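PDB 3EO7: putative Nitroreductase from Anabaena variabilis ATCC 29413, which binds flavin mononucleotide and probably acts as an oxidoreductase. Local coordinates for residues 76-81 against 111-116; 12-17 against 500-505. One frame throughout, in Å; residues are numbered along the deposited sequence.

Contact 1: 76-81 against 111-116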
loop_
_atom_site.group_PDB
_atom_site.type_symbol
_atom_site.label_atom_id
_atom_site.label_comp_id
_atom_site.label_asym_id
_atom_site.label_seq_id
_atom_site.Cartn_x
_atom_site.Cartn_y
_atom_site.Cartn_z
ATOM N N ARG A 76 -14.438 4.309 13.382
ATOM C CA ARG A 76 -14.404 3.075 12.597
ATOM C C ARG A 76 -13.478 3.151 11.391
ATOM O O ARG A 76 -12.749 2.183 11.096
ATOM C CB ARG A 76 -15.833 2.695 12.181
ATOM C CG ARG A 76 -15.996 1.364 11.445
ATOM C CD ARG A 76 -17.465 1.137 11.030
ATOM N NE ARG A 76 -18.369 1.331 12.161
ATOM C CZ ARG A 76 -18.733 0.384 13.026
ATOM N NH1 ARG A 76 -18.282 -0.869 12.902
ATOM N NH2 ARG A 76 -19.567 0.699 14.029
ATOM N N LEU A 77 -13.487 4.291 10.686
ATOM C CA LEU A 77 -12.619 4.487 9.547
ATOM C C LEU A 77 -11.156 4.315 9.970
ATOM O O LEU A 77 -10.398 3.556 9.359
ATOM C CB LEU A 77 -12.861 5.869 8.904
ATOM C CG LEU A 77 -12.142 6.145 7.574
ATOM C CD1 LEU A 77 -12.897 7.249 6.786
ATOM C CD2 LEU A 77 -10.681 6.516 7.820
ATOM N N LEU A 78 -10.794 4.931 11.087
ATOM C CA LEU A 78 -9.404 4.878 11.538
ATOM C C LEU A 78 -9.045 3.497 12.057
ATOM O O LEU A 78 -7.970 2.958 11.745
ATOM C CB LEU A 78 -9.125 5.959 12.550
ATOM C CG LEU A 78 -9.066 7.416 12.038
ATOM C CD1 LEU A 78 -9.121 8.419 13.208
ATOM C CD2 LEU A 78 -7.802 7.579 11.190
ATOM N N PHE A 79 -9.955 2.904 12.817
ATOM C CA PHE A 79 -9.676 1.591 13.416
ATOM C C PHE A 79 -9.507 0.481 12.384
ATOM O O PHE A 79 -8.625 -0.383 12.501
ATOM C CB PHE A 79 -10.740 1.217 14.433
ATOM C CG PHE A 79 -10.372 0.000 15.205
ATOM C CD1 PHE A 79 -9.316 0.059 16.130
ATOM C CD2 PHE A 79 -10.990 -1.213 14.955
ATOM C CE1 PHE A 79 -8.917 -1.065 16.814
ATOM C CE2 PHE A 79 -10.599 -2.353 15.653
ATOM C CZ PHE A 79 -9.555 -2.275 16.572
ATOM N N ARG A 80 -10.363 0.484 11.369
ATOM C CA ARG A 80 -10.305 -0.539 10.346
ATOM C C ARG A 80 -9.097 -0.273 9.446
ATOM O O ARG A 80 -8.620 -1.182 8.791
ATOM C CB ARG A 80 -11.587 -0.560 9.517
ATOM C CG ARG A 80 -12.878 -0.965 10.270
ATOM C CD ARG A 80 -13.059 -2.459 10.330
ATOM N NE ARG A 80 -14.215 -2.832 11.162
ATOM C CZ ARG A 80 -14.162 -3.393 12.379
ATOM N NH1 ARG A 80 -13.013 -3.702 12.981
ATOM N NH2 ARG A 80 -15.303 -3.682 13.005
ATOM N N SER A 81 -8.609 0.971 9.407
ATOM C CA SER A 81 -7.454 1.321 8.575
ATOM C C SER A 81 -6.102 0.951 9.210
ATOM O O SER A 81 -5.230 0.415 8.532
ATOM C CB SER A 81 -7.415 2.819 8.249
ATOM O OG SER A 81 -8.480 3.174 7.392
ATOM N N VAL A 111 -0.339 7.945 10.734
ATOM C CA VAL A 111 -1.573 8.524 10.256
ATOM C C VAL A 111 -1.882 9.799 11.005
ATOM O O VAL A 111 -1.955 9.811 12.243
ATOM C CB VAL A 111 -2.738 7.520 10.389
ATOM C CG1 VAL A 111 -4.109 8.200 10.075
ATOM C CG2 VAL A 111 -2.490 6.274 9.474
ATOM N N TYR A 112 -2.107 10.860 10.232
ATOM C CA TYR A 112 -2.539 12.131 10.767
ATOM C C TYR A 112 -3.901 12.496 10.205
ATOM O O TYR A 112 -4.234 12.105 9.104
ATOM C CB TYR A 112 -1.567 13.232 10.371
ATOM C CG TYR A 112 -0.200 13.047 10.955
ATOM C CD1 TYR A 112 0.731 12.238 10.331
ATOM C CD2 TYR A 112 0.145 13.673 12.136
ATOM C CE1 TYR A 112 1.989 12.022 10.886
ATOM C CE2 TYR A 112 1.396 13.478 12.714
ATOM C CZ TYR A 112 2.320 12.676 12.079
ATOM O OH TYR A 112 3.552 12.505 12.655
ATOM N N VAL A 113 -4.667 13.256 10.979
ATOM C CA VAL A 113 -5.901 13.843 10.487
ATOM C C VAL A 113 -5.739 15.359 10.560
ATOM O O VAL A 113 -5.321 15.922 11.604
ATOM C CB VAL A 113 -7.140 13.424 11.302
ATOM C CG1 VAL A 113 -8.376 14.202 10.857
ATOM C CG2 VAL A 113 -7.401 11.910 11.189
ATOM N N VAL A 114 -6.074 16.010 9.459
ATOM C CA VAL A 114 -6.044 17.482 9.354
ATOM C C VAL A 114 -7.486 17.952 9.291
ATOM O O VAL A 114 -8.256 17.462 8.475
ATOM C CB VAL A 114 -5.246 17.980 8.149
ATOM C CG1 VAL A 114 -5.288 19.523 8.070
ATOM C CG2 VAL A 114 -3.815 17.495 8.232
ATOM N N SER A 115 -7.853 18.875 10.178
ATOM C CA SER A 115 -9.217 19.402 10.197
ATOM C C SER A 115 -9.296 20.830 9.688
ATOM O O SER A 115 -8.563 21.715 10.136
ATOM C CB SER A 115 -9.786 19.349 11.599
ATOM O OG SER A 115 -11.091 19.960 11.642
ATOM N N ARG A 116 -10.241 21.061 8.804
ATOM C CA ARG A 116 -10.545 22.394 8.330
ATOM C C ARG A 116 -11.222 23.225 9.427
ATOM O O ARG A 116 -11.240 24.462 9.350
ATOM C CB ARG A 116 -11.476 22.301 7.134
ATOM C CG ARG A 116 -11.613 23.612 6.352
ATOM C CD ARG A 116 -12.271 23.294 5.029
ATOM N NE ARG A 116 -12.217 24.450 4.133
ATOM C CZ ARG A 116 -12.563 24.416 2.851
ATOM N NH1 ARG A 116 -12.988 23.298 2.313
ATOM N NH2 ARG A 116 -12.457 25.500 2.100
#
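Where Leu78 meets Val111 and Val113, neither face nor edge of any flat group takes part, and the rings of the two segments lie round the periphery. The phenyl ring of Phe79 has Arg80 NH1 at its edge, in the plane of the ring, and makes an edge-to-face pair with His133.

The contact itself is a worked example of a helix laid on a sheet through branched aliphatic side chains. Leu78 has CG beside its backbone N and anti to the carbonyl carbon (chi1 -71°), which carries its two methyls over to the strand. CD2 comes to 3.9 Å from Val111 CG1, the two side chains running at a slant to each other. The same CD2 lies 4.3 Å from Val113 CG2. One leucine methyl is thus shared by two valines on the same face of the strand, and the valines present different branches to it.

Behind this row, Ser81 OG donates to Leu77 O at 2.8 Å. The donor stands 31° out of the carbonyl plane, and Ser199 OG bonds the same oxygen, so a buried polar pair of the helix is satisfied close to the apolar seam.

Helix 66-82 packs here on strand 109-115, which is hydrogen-bonded between strands 124-129 and 162-169 of the antiparallel sheet. Tyr128 borders Leu78 and Val111, and Leu192 of helix 181-202 also covers Val111. Contact between methyl groups alone, 98 Å² in all, implies attachment by dispersion and the exclusion of water, with shape rather than directed bonds fixing the fit.

Contact 2: 12-17 against 500-505; sequences HYHERT and AVIYIT. With FMN (flavin mononucleotide), chain B.
His14 carries the direct touches between helix 9-16 and the start of the C-terminal strand 500-508, with CG anti to its backbone N (chi1 -164°) so that the imidazole reaches across. The van der Waals contacts are modest: NE2 lies 3.9 Å from Ala500 CB, and CE1 comes within 4.4 Å of Ile502 CD1, both oblique to the ring.

Polar contacts use the ring's rim. Val501 O lies at its edge, 3.9 Å from His14 CE1. A water in the ring plane lies 2.8 Å from His14 NE2 and 2.6 Å from Val501 O, to which it probably donates, bridging elements whose segment axes come no nearer than 11.2 Å. At the other nitrogen, ND1 is hydrogen-bonded to Tyr453 OH, which, with the water at NE2, probably holds the ring's rotation.

The strand carries a classic beta bulge here, Ile502 and Tyr503 both facing His437, in the sheet of the FMN-binding nitroreductase fold. From the bulge itself Tyr503 meets the cofactor: its CE1 touches the flavin methyl C7M at 3.7 Å, approaching obliquely, while its OH lies 3.8 Å from C8M and is hydrogen-bonded to His191 NE2. With a leucine here, His191 NE2 would probably be left without its phenolic mate and the dimethylbenzene end of the flavin without part of its cover. Ser336, Arg335 and Gly482 hydrogen-bond other parts of the FMN.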
loop_
_atom_site.group_PDB
_atom_site.type_symbol
_atom_site.label_atom_id
_atom_site.label_comp_id
_atom_site.label_asym_id
_atom_site.label_seq_id
_atom_site.Cartn_x
_atom_site.Cartn_y
_atom_site.Cartn_z
ATOM N N HIS A 12 19.080 3.949 -9.988
ATOM C CA HIS A 12 20.274 3.668 -9.183
ATOM C C HIS A 12 19.858 3.097 -7.821
ATOM O O HIS A 12 20.417 2.089 -7.362
ATOM C CB HIS A 12 21.087 4.960 -9.027
ATOM C CG HIS A 12 22.348 4.815 -8.231
ATOM N ND1 HIS A 12 23.429 4.085 -8.689
ATOM C CD2 HIS A 12 22.731 5.365 -7.050
ATOM C CE1 HIS A 12 24.405 4.156 -7.799
ATOM N NE2 HIS A 12 24.018 4.942 -6.812
ATOM N N TYR A 13 18.911 3.770 -7.185
ATOM C CA TYR A 13 18.336 3.318 -5.911
ATOM C C TYR A 13 17.863 1.847 -6.062
ATOM O O TYR A 13 18.179 0.971 -5.254
ATOM C CB TYR A 13 17.161 4.242 -5.434
ATOM C CG TYR A 13 16.524 3.608 -4.228
ATOM C CD1 TYR A 13 17.035 3.815 -2.962
ATOM C CD2 TYR A 13 15.509 2.700 -4.376
ATOM C CE1 TYR A 13 16.549 3.131 -1.863
ATOM C CE2 TYR A 13 15.001 1.989 -3.284
ATOM C CZ TYR A 13 15.521 2.204 -2.020
ATOM O OH TYR A 13 15.026 1.459 -0.945
ATOM N N HIS A 14 17.098 1.587 -7.106
ATOM C CA HIS A 14 16.569 0.243 -7.320
ATOM C C HIS A 14 17.692 -0.783 -7.450
ATOM O O HIS A 14 17.704 -1.798 -6.775
ATOM C CB HIS A 14 15.680 0.192 -8.544
ATOM C CG HIS A 14 14.828 -1.034 -8.577
ATOM N ND1 HIS A 14 13.802 -1.228 -7.682
ATOM C CD2 HIS A 14 14.886 -2.144 -9.348
ATOM C CE1 HIS A 14 13.242 -2.402 -7.927
ATOM N NE2 HIS A 14 13.874 -2.974 -8.935
ATOM N N GLU A 15 18.671 -0.471 -8.286
ATOM C CA GLU A 15 19.793 -1.361 -8.507
ATOM C C GLU A 15 20.536 -1.643 -7.197
ATOM O O GLU A 15 20.858 -2.800 -6.876
ATOM C CB GLU A 15 20.740 -0.735 -9.538
ATOM C CG GLU A 15 21.893 -1.661 -9.930
ATOM C CD GLU A 15 21.425 -2.979 -10.613
ATOM O OE1 GLU A 15 20.332 -2.988 -11.210
ATOM O OE2 GLU A 15 22.162 -3.994 -10.552
ATOM N N ARG A 16 20.796 -0.596 -6.434
ATOM C CA ARG A 16 21.496 -0.728 -5.155
ATOM C C ARG A 16 20.777 -1.484 -4.044
ATOM O O ARG A 16 21.414 -1.913 -3.057
ATOM C CB ARG A 16 21.941 0.661 -4.659
ATOM C CG ARG A 16 23.118 1.075 -5.537
ATOM C CD ARG A 16 23.909 2.130 -5.088
ATOM N NE ARG A 16 24.348 2.072 -3.691
ATOM C CZ ARG A 16 24.739 3.185 -3.092
ATOM N NH1 ARG A 16 24.756 4.302 -3.793
ATOM N NH2 ARG A 16 25.088 3.206 -1.822
ATOM N N THR A 17 19.497 -1.707 -4.215
ATOM C CA THR A 17 18.679 -2.336 -3.181
ATOM C C THR A 17 18.156 -3.728 -3.544
ATOM O O THR A 17 17.387 -4.330 -2.802
ATOM C CB THR A 17 17.526 -1.405 -2.761
ATOM O OG1 THR A 17 16.775 -0.973 -3.902
ATOM C CG2 THR A 17 18.103 -0.172 -2.025
ATOM N N ALA A 500 10.773 -4.507 -14.081
ATOM C CA ALA A 500 11.413 -4.694 -12.782
ATOM C C ALA A 500 10.342 -5.187 -11.813
ATOM O O ALA A 500 9.287 -4.589 -11.705
ATOM C CB ALA A 500 11.987 -3.399 -12.270
ATOM N N VAL A 501 10.612 -6.273 -11.104
ATOM C CA VAL A 501 9.695 -6.773 -10.089
ATOM C C VAL A 501 9.718 -5.810 -8.899
ATOM O O VAL A 501 10.806 -5.473 -8.385
ATOM C CB VAL A 501 10.056 -8.201 -9.627
ATOM C CG1 VAL A 501 9.206 -8.610 -8.439
ATOM C CG2 VAL A 501 9.918 -9.209 -10.794
ATOM N N ILE A 502 8.526 -5.356 -8.512
ATOM C CA ILE A 502 8.303 -4.419 -7.400
ATOM C C ILE A 502 7.818 -5.132 -6.137
ATOM O O ILE A 502 8.195 -4.779 -5.038
ATOM C CB ILE A 502 7.201 -3.372 -7.825
ATOM C CG1 ILE A 502 7.646 -2.612 -9.075
ATOM C CG2 ILE A 502 6.854 -2.411 -6.702
ATOM C CD1 ILE A 502 8.985 -1.988 -8.894
ATOM N N TYR A 503 6.950 -6.132 -6.292
ATOM C CA TYR A 503 6.364 -6.779 -5.129
ATOM C C TYR A 503 5.896 -8.167 -5.497
ATOM O O TYR A 503 5.622 -8.434 -6.666
ATOM C CB TYR A 503 5.200 -5.914 -4.621
ATOM C CG TYR A 503 4.591 -6.243 -3.278
ATOM C CD1 TYR A 503 5.373 -6.684 -2.210
ATOM C CD2 TYR A 503 3.233 -6.044 -3.059
ATOM C CE1 TYR A 503 4.824 -6.979 -0.982
ATOM C CE2 TYR A 503 2.654 -6.307 -1.814
ATOM C CZ TYR A 503 3.457 -6.750 -0.775
ATOM O OH TYR A 503 2.961 -7.013 0.439
ATOM N N ILE A 504 5.818 -9.021 -4.477
ATOM C CA ILE A 504 5.369 -10.397 -4.582
ATOM C C ILE A 504 4.294 -10.646 -3.527
ATOM O O ILE A 504 4.419 -10.219 -2.381
ATOM C CB ILE A 504 6.537 -11.382 -4.334
ATOM C CG1 ILE A 504 7.602 -11.167 -5.398
ATOM C CG2 ILE A 504 6.056 -12.831 -4.199
ATOM C CD1 ILE A 504 8.881 -12.025 -5.184
ATOM N N THR A 505 3.238 -11.326 -3.940
ATOM C CA THR A 505 2.173 -11.752 -3.029
ATOM C C THR A 505 1.932 -13.257 -3.242
ATOM O O THR A 505 1.574 -13.674 -4.337
ATOM C CB THR A 505 0.867 -10.981 -3.217
ATOM O OG1 THR A 505 1.068 -9.583 -3.024
ATOM C CG2 THR A 505 -0.250 -11.523 -2.240
HETATM N N1 FMN B . 6.077 -12.040 5.684
HETATM C C2 FMN B . 7.005 -13.043 5.464
HETATM O O2 FMN B . 6.950 -14.100 6.083
HETATM N N3 FMN B . 8.046 -12.920 4.582
HETATM C C4 FMN B . 8.266 -11.771 3.882
HETATM O O4 FMN B . 9.109 -11.784 2.966
HETATM C C4A FMN B . 7.353 -10.734 4.069
HETATM N N5 FMN B . 7.548 -9.525 3.430
HETATM C C5A FMN B . 6.576 -8.511 3.549
HETATM C C6 FMN B . 6.673 -7.324 2.832
HETATM C C7 FMN B . 5.725 -6.311 2.967
HETATM C C7M FMN B . 5.795 -5.064 2.071
HETATM C C8 FMN B . 4.650 -6.479 3.830
HETATM C C8M FMN B . 3.490 -5.505 3.874
HETATM C C9 FMN B . 4.523 -7.674 4.563
HETATM C C9A FMN B . 5.485 -8.688 4.420
HETATM N N10 FMN B . 5.372 -9.866 5.148
HETATM C C10 FMN B . 6.276 -10.878 4.968
HETATM C "C1'" FMN B . 4.368 -10.009 6.274
HETATM C "C2'" FMN B . 4.771 -9.275 7.537
HETATM O "O2'" FMN B . 5.749 -10.054 8.260
HETATM C "C3'" FMN B . 3.526 -9.013 8.382
HETATM O "O3'" FMN B . 2.669 -8.082 7.714
HETATM C "C4'" FMN B . 3.831 -8.547 9.818
HETATM O "O4'" FMN B . 4.568 -9.568 10.549
HETATM C "C5'" FMN B . 2.542 -8.211 10.544
HETATM O "O5'" FMN B . 1.667 -9.305 10.601
HETATM P P FMN B . 0.205 -9.246 9.999
HETATM O O1P FMN B . 0.329 -9.046 8.493
HETATM O O2P FMN B . -0.409 -10.596 10.351
HETATM O O3P FMN B . -0.562 -8.121 10.631
HETATM O O HOH W 1 13.311 -5.703 -9.210
#

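How the contacts relate
Both contacts are buried in the core and each lays a helix against a strand, yet they belong to different sheets, on opposite sides of the chain's centre with their own centres about 30 Å apart. Contact 1 unites elements close in sequence and is nested in the loop closed by contact 2, which brings the first helix of the chain to its last strand. Helix 181-202 is common ground, touching Val111 in one and Tyr13 and Tyr503 in the other. The difference lies in the chemistry: contact 1 joins helix to sheet by methyl groups, whereas contact 2, beside the flavin pocket, mixes an imidazole, a bridging water and a tyrosine.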